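Local structure of Pre-mRNA-splicing factor SAD1 (Saccharomyces cerevisiae, 4MSX) at residues K73-S87 with Y92-R104. The protein promotes assembly of newly made U4 snRNA into the U4/U6 snRNP and is required for pre-mRNA splicing. Numbering follows the deposited sequence.
Sequences KLDFDSEKICCITLS and YCCLVCGHYYQGR. With ZN (zinc ion), chain B.
Cys-83 N gives Tyr-100 O a nearly straight backbone hydrogen bond (2.9 Å, 178°) where the loop 73-87 runs past strand 100-102, an edge strand of the zinc-finger sheet; in its hairpin with strand 91-94, Cys-94 closes the first strand and Cys-97 sits in the turn that follows, both bound to zinc as a CxxC pair. This UBP-type finger illustrates how one aromatic side chain can fill the arc of an irregular loop whose backbone is bonded to the strand further on. The Tyr-100 ring reaches into that arc, with Glu-79 O and Ile-81 O at its edge, in the ring plane. Its hydroxyl donates to Asp-75 O (2.7 Å) in the carbonyl plane, on a lone pair, and Tyr-100 OH lies 2.8 Å from the oxygen of a water that is also within hydrogen-bonding distance of Phe-76 O and Ser-78 O. A phenylalanine in place of Tyr-100 would probably leave Asp-75 O without this donor and the water without its hydroxyl partner. Nearby, Leu-74 CD2 packs on Gly-98 CA, while Phe-76 CE1 meets Cys-93 SG (4.0 Å) and its ring continues onto helix 146-155. At the far end of the loop, Cys-83 SG, held between its backbone N and carbonyl carbon, sits oblique to the Tyr-101 ring, 4.0 Å from its centroid; that ring stacks on His-113, which with His-119 completes the zinc site. Ile-84 CG1 touches the same ring at its edge. Cys-82 SG, by contrast, swings anti to its own N (chi1 170°) and gathers backbone N-H groups: Thr-85 N, more weakly Ile-84 N, and, across the contact, Gln-102 N at 3.2 Å and 168°.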
# COMPACT_ATOMS: atom_id res chain seq x y z
N LYS A 73 -14.12 -8.74 -18.42
CA LYS A 73 -13.78 -7.48 -19.08
C LYS A 73 -13.86 -6.34 -18.08
O LYS A 73 -13.60 -5.20 -18.43
CB LYS A 73 -14.72 -7.25 -20.28
CG LYS A 73 -14.30 -8.15 -21.45
CD LYS A 73 -15.04 -7.81 -22.73
CE LYS A 73 -14.80 -8.87 -23.79
NZ LYS A 73 -13.36 -9.24 -23.88
N LEU A 74 -14.26 -6.62 -16.84
CA LEU A 74 -14.58 -5.52 -15.92
C LEU A 74 -13.36 -5.18 -15.04
O LEU A 74 -12.91 -6.02 -14.23
CB LEU A 74 -15.74 -5.92 -15.01
CG LEU A 74 -16.96 -6.38 -15.84
CD1 LEU A 74 -18.08 -6.70 -14.88
CD2 LEU A 74 -17.33 -5.23 -16.85
N ASP A 75 -12.87 -3.96 -15.14
CA ASP A 75 -11.73 -3.49 -14.28
C ASP A 75 -12.16 -2.18 -13.65
O ASP A 75 -12.53 -1.23 -14.36
CB ASP A 75 -10.46 -3.28 -15.12
CG ASP A 75 -9.22 -2.94 -14.25
OD1 ASP A 75 -9.34 -2.12 -13.31
OD2 ASP A 75 -8.14 -3.52 -14.49
N PHE A 76 -12.24 -2.14 -12.33
CA PHE A 76 -12.70 -0.93 -11.65
C PHE A 76 -11.53 -0.10 -11.04
O PHE A 76 -11.74 0.83 -10.27
CB PHE A 76 -13.67 -1.36 -10.57
CG PHE A 76 -14.94 -1.95 -11.15
CD1 PHE A 76 -15.81 -1.14 -11.89
CD2 PHE A 76 -15.22 -3.31 -11.01
CE1 PHE A 76 -17.00 -1.68 -12.44
CE2 PHE A 76 -16.39 -3.88 -11.56
CZ PHE A 76 -17.29 -3.06 -12.27
N ASP A 77 -10.32 -0.42 -11.43
CA ASP A 77 -9.18 0.35 -10.98
C ASP A 77 -8.88 1.55 -11.90
O ASP A 77 -7.98 2.33 -11.62
CB ASP A 77 -7.94 -0.56 -10.93
CG ASP A 77 -8.07 -1.66 -9.92
OD1 ASP A 77 -9.01 -1.59 -9.11
OD2 ASP A 77 -7.26 -2.61 -9.96
N SER A 78 -9.60 1.68 -13.00
CA SER A 78 -9.29 2.72 -13.98
C SER A 78 -9.82 4.08 -13.55
O SER A 78 -10.70 4.18 -12.68
CB SER A 78 -9.90 2.34 -15.34
OG SER A 78 -9.26 1.16 -15.85
N GLU A 79 -9.28 5.14 -14.16
CA GLU A 79 -9.77 6.48 -13.93
C GLU A 79 -11.28 6.47 -14.33
O GLU A 79 -11.64 5.98 -15.39
CB GLU A 79 -9.03 7.49 -14.85
CG GLU A 79 -9.37 8.94 -14.53
CD GLU A 79 -8.65 9.98 -15.43
OE1 GLU A 79 -7.83 9.60 -16.32
OE2 GLU A 79 -8.92 11.19 -15.24
N LYS A 80 -12.11 7.04 -13.48
CA LYS A 80 -13.53 7.05 -13.63
C LYS A 80 -13.90 8.23 -14.53
O LYS A 80 -14.38 9.27 -14.07
CB LYS A 80 -14.15 7.22 -12.25
CG LYS A 80 -15.63 7.01 -12.22
CD LYS A 80 -16.21 7.29 -10.85
CE LYS A 80 -16.28 8.79 -10.58
NZ LYS A 80 -17.07 9.11 -9.34
N ILE A 81 -13.61 8.08 -15.81
CA ILE A 81 -14.08 9.08 -16.77
C ILE A 81 -14.72 8.41 -17.97
O ILE A 81 -14.34 7.31 -18.36
CB ILE A 81 -12.96 10.01 -17.28
CG1 ILE A 81 -11.82 9.18 -17.88
CG2 ILE A 81 -12.47 10.94 -16.18
CD1 ILE A 81 -10.74 10.06 -18.54
N CYS A 82 -15.66 9.12 -18.58
CA CYS A 82 -16.34 8.68 -19.81
C CYS A 82 -15.35 8.58 -20.95
O CYS A 82 -14.63 9.53 -21.22
CB CYS A 82 -17.43 9.71 -20.13
SG CYS A 82 -18.19 9.43 -21.82
N CYS A 83 -15.25 7.43 -21.62
CA CYS A 83 -14.27 7.27 -22.69
C CYS A 83 -14.63 8.04 -23.99
O CYS A 83 -13.84 8.06 -24.94
CB CYS A 83 -14.06 5.78 -23.04
SG CYS A 83 -15.55 4.98 -23.94
N ILE A 84 -15.81 8.65 -24.04
CA ILE A 84 -16.24 9.49 -25.18
C ILE A 84 -16.07 10.99 -24.91
O ILE A 84 -15.52 11.70 -25.76
CB ILE A 84 -17.79 9.30 -25.52
CG1 ILE A 84 -18.14 7.83 -25.73
CG2 ILE A 84 -18.16 10.12 -26.79
CD1 ILE A 84 -17.28 7.14 -26.76
N THR A 85 -16.60 11.48 -23.79
CA THR A 85 -16.53 12.90 -23.48
C THR A 85 -15.38 13.26 -22.49
O THR A 85 -15.11 14.44 -22.25
CB THR A 85 -17.79 13.35 -22.78
OG1 THR A 85 -17.96 12.61 -21.58
CG2 THR A 85 -19.03 13.15 -23.70
N LEU A 86 -14.75 12.24 -21.91
CA LEU A 86 -13.70 12.42 -20.91
C LEU A 86 -14.24 13.10 -19.68
O LEU A 86 -13.48 13.52 -18.82
CB LEU A 86 -12.52 13.22 -21.45
CG LEU A 86 -11.82 12.62 -22.67
CD1 LEU A 86 -10.57 13.47 -23.03
CD2 LEU A 86 -11.41 11.20 -22.41
N SER A 87 -15.56 13.20 -19.56
CA SER A 87 -16.12 13.76 -18.35
C SER A 87 -16.05 12.75 -17.19
O SER A 87 -16.18 11.54 -17.41
CB SER A 87 -17.56 14.16 -18.56
OG SER A 87 -18.16 14.46 -17.32
N TYR A 92 -20.79 5.57 -16.07
CA TYR A 92 -21.34 4.22 -15.92
C TYR A 92 -20.34 3.28 -16.55
O TYR A 92 -19.64 3.63 -17.50
CB TYR A 92 -22.71 4.07 -16.66
CG TYR A 92 -23.82 4.82 -15.98
CD1 TYR A 92 -23.85 6.21 -15.97
CD2 TYR A 92 -24.85 4.13 -15.33
CE1 TYR A 92 -24.88 6.89 -15.31
CE2 TYR A 92 -25.87 4.78 -14.69
CZ TYR A 92 -25.88 6.17 -14.68
OH TYR A 92 -26.88 6.83 -14.02
N CYS A 93 -20.31 2.05 -16.05
CA CYS A 93 -19.51 1.04 -16.68
C CYS A 93 -20.48 0.13 -17.42
O CYS A 93 -21.43 -0.38 -16.83
CB CYS A 93 -18.74 0.22 -15.65
SG CYS A 93 -17.75 -1.13 -16.34
N CYS A 94 -20.19 -0.10 -18.70
CA CYS A 94 -20.87 -1.09 -19.49
C CYS A 94 -20.40 -2.47 -19.05
O CYS A 94 -19.20 -2.77 -19.04
CB CYS A 94 -20.59 -0.94 -21.00
SG CYS A 94 -21.42 -2.34 -21.89
N LEU A 95 -21.35 -3.34 -18.68
CA LEU A 95 -20.97 -4.60 -18.03
C LEU A 95 -20.81 -5.68 -19.06
O LEU A 95 -20.44 -6.80 -18.71
CB LEU A 95 -21.96 -5.03 -16.91
CG LEU A 95 -22.13 -3.96 -15.83
CD1 LEU A 95 -23.16 -4.42 -14.72
CD2 LEU A 95 -20.77 -3.68 -15.12
N VAL A 96 -21.03 -5.32 -20.34
CA VAL A 96 -20.68 -6.25 -21.42
C VAL A 96 -19.25 -6.08 -21.94
O VAL A 96 -18.50 -7.08 -22.09
CB VAL A 96 -21.68 -6.07 -22.64
CG1 VAL A 96 -21.31 -7.03 -23.74
CG2 VAL A 96 -23.13 -6.23 -22.14
N CYS A 97 -18.83 -4.84 -22.23
CA CYS A 97 -17.50 -4.63 -22.81
C CYS A 97 -16.55 -3.96 -21.80
O CYS A 97 -15.35 -3.93 -22.03
CB CYS A 97 -17.57 -3.77 -24.12
SG CYS A 97 -18.03 -2.07 -23.86
N GLY A 98 -17.08 -3.42 -20.71
CA GLY A 98 -16.22 -2.89 -19.65
C GLY A 98 -15.75 -1.46 -19.87
O GLY A 98 -15.06 -0.93 -19.01
N HIS A 99 -16.12 -0.81 -20.98
CA HIS A 99 -15.78 0.59 -21.14
C HIS A 99 -16.68 1.48 -20.32
O HIS A 99 -17.79 1.08 -19.93
CB HIS A 99 -15.81 0.98 -22.64
CG HIS A 99 -14.73 0.30 -23.42
ND1 HIS A 99 -13.41 0.71 -23.38
CD2 HIS A 99 -14.74 -0.80 -24.20
CE1 HIS A 99 -12.67 -0.09 -24.12
NE2 HIS A 99 -13.45 -1.02 -24.64
N TYR A 100 -16.20 2.69 -20.03
CA TYR A 100 -16.98 3.60 -19.22
C TYR A 100 -17.67 4.66 -20.10
O TYR A 100 -17.02 5.21 -21.02
CB TYR A 100 -16.07 4.37 -18.30
CG TYR A 100 -15.34 3.52 -17.26
CD1 TYR A 100 -15.66 2.16 -17.05
CD2 TYR A 100 -14.36 4.09 -16.46
CE1 TYR A 100 -14.97 1.38 -16.04
CE2 TYR A 100 -13.70 3.34 -15.46
CZ TYR A 100 -13.99 2.00 -15.26
OH TYR A 100 -13.28 1.32 -14.28
N TYR A 101 -18.89 5.03 -19.74
CA TYR A 101 -19.65 6.02 -20.52
C TYR A 101 -20.46 6.90 -19.60
O TYR A 101 -21.11 6.41 -18.66
CB TYR A 101 -20.63 5.29 -21.48
CG TYR A 101 -19.92 4.41 -22.46
CD1 TYR A 101 -19.46 4.91 -23.69
CD2 TYR A 101 -19.69 3.09 -22.18
CE1 TYR A 101 -18.76 4.11 -24.59
CE2 TYR A 101 -19.02 2.26 -23.09
CZ TYR A 101 -18.56 2.80 -24.29
OH TYR A 101 -17.87 1.99 -25.17
N GLN A 102 -20.46 8.21 -19.86
CA GLN A 102 -21.36 9.09 -19.12
C GLN A 102 -22.83 8.72 -19.45
O GLN A 102 -23.11 8.50 -20.60
CB GLN A 102 -21.11 10.54 -19.57
CG GLN A 102 -22.03 11.53 -18.85
CD GLN A 102 -21.59 12.96 -19.06
OE1 GLN A 102 -20.97 13.58 -18.18
NE2 GLN A 102 -21.86 13.49 -20.25
N GLY A 103 -23.73 8.68 -18.46
CA GLY A 103 -25.11 8.29 -18.69
C GLY A 103 -26.06 9.18 -17.91
O GLY A 103 -25.60 10.15 -17.29
N ARG A 104 -27.36 8.87 -17.89
CA ARG A 104 -27.92 7.74 -18.63
C ARG A 104 -29.15 8.18 -19.46
O ARG A 104 -29.85 7.34 -20.02
CB ARG A 104 -28.33 6.62 -17.68
CG ARG A 104 -29.28 7.04 -16.58
CD ARG A 104 -29.70 5.80 -15.73
NE ARG A 104 -30.83 6.08 -14.85
CZ ARG A 104 -30.74 6.71 -13.68
NH1 ARG A 104 -29.56 7.15 -13.24
NH2 ARG A 104 -31.83 6.92 -12.95
ZN ZN B . -20.43 -2.06 -23.98
O HOH W 1 -13.55 -2.31 -17.21
O HOH W 2 -13.45 2.86 -11.92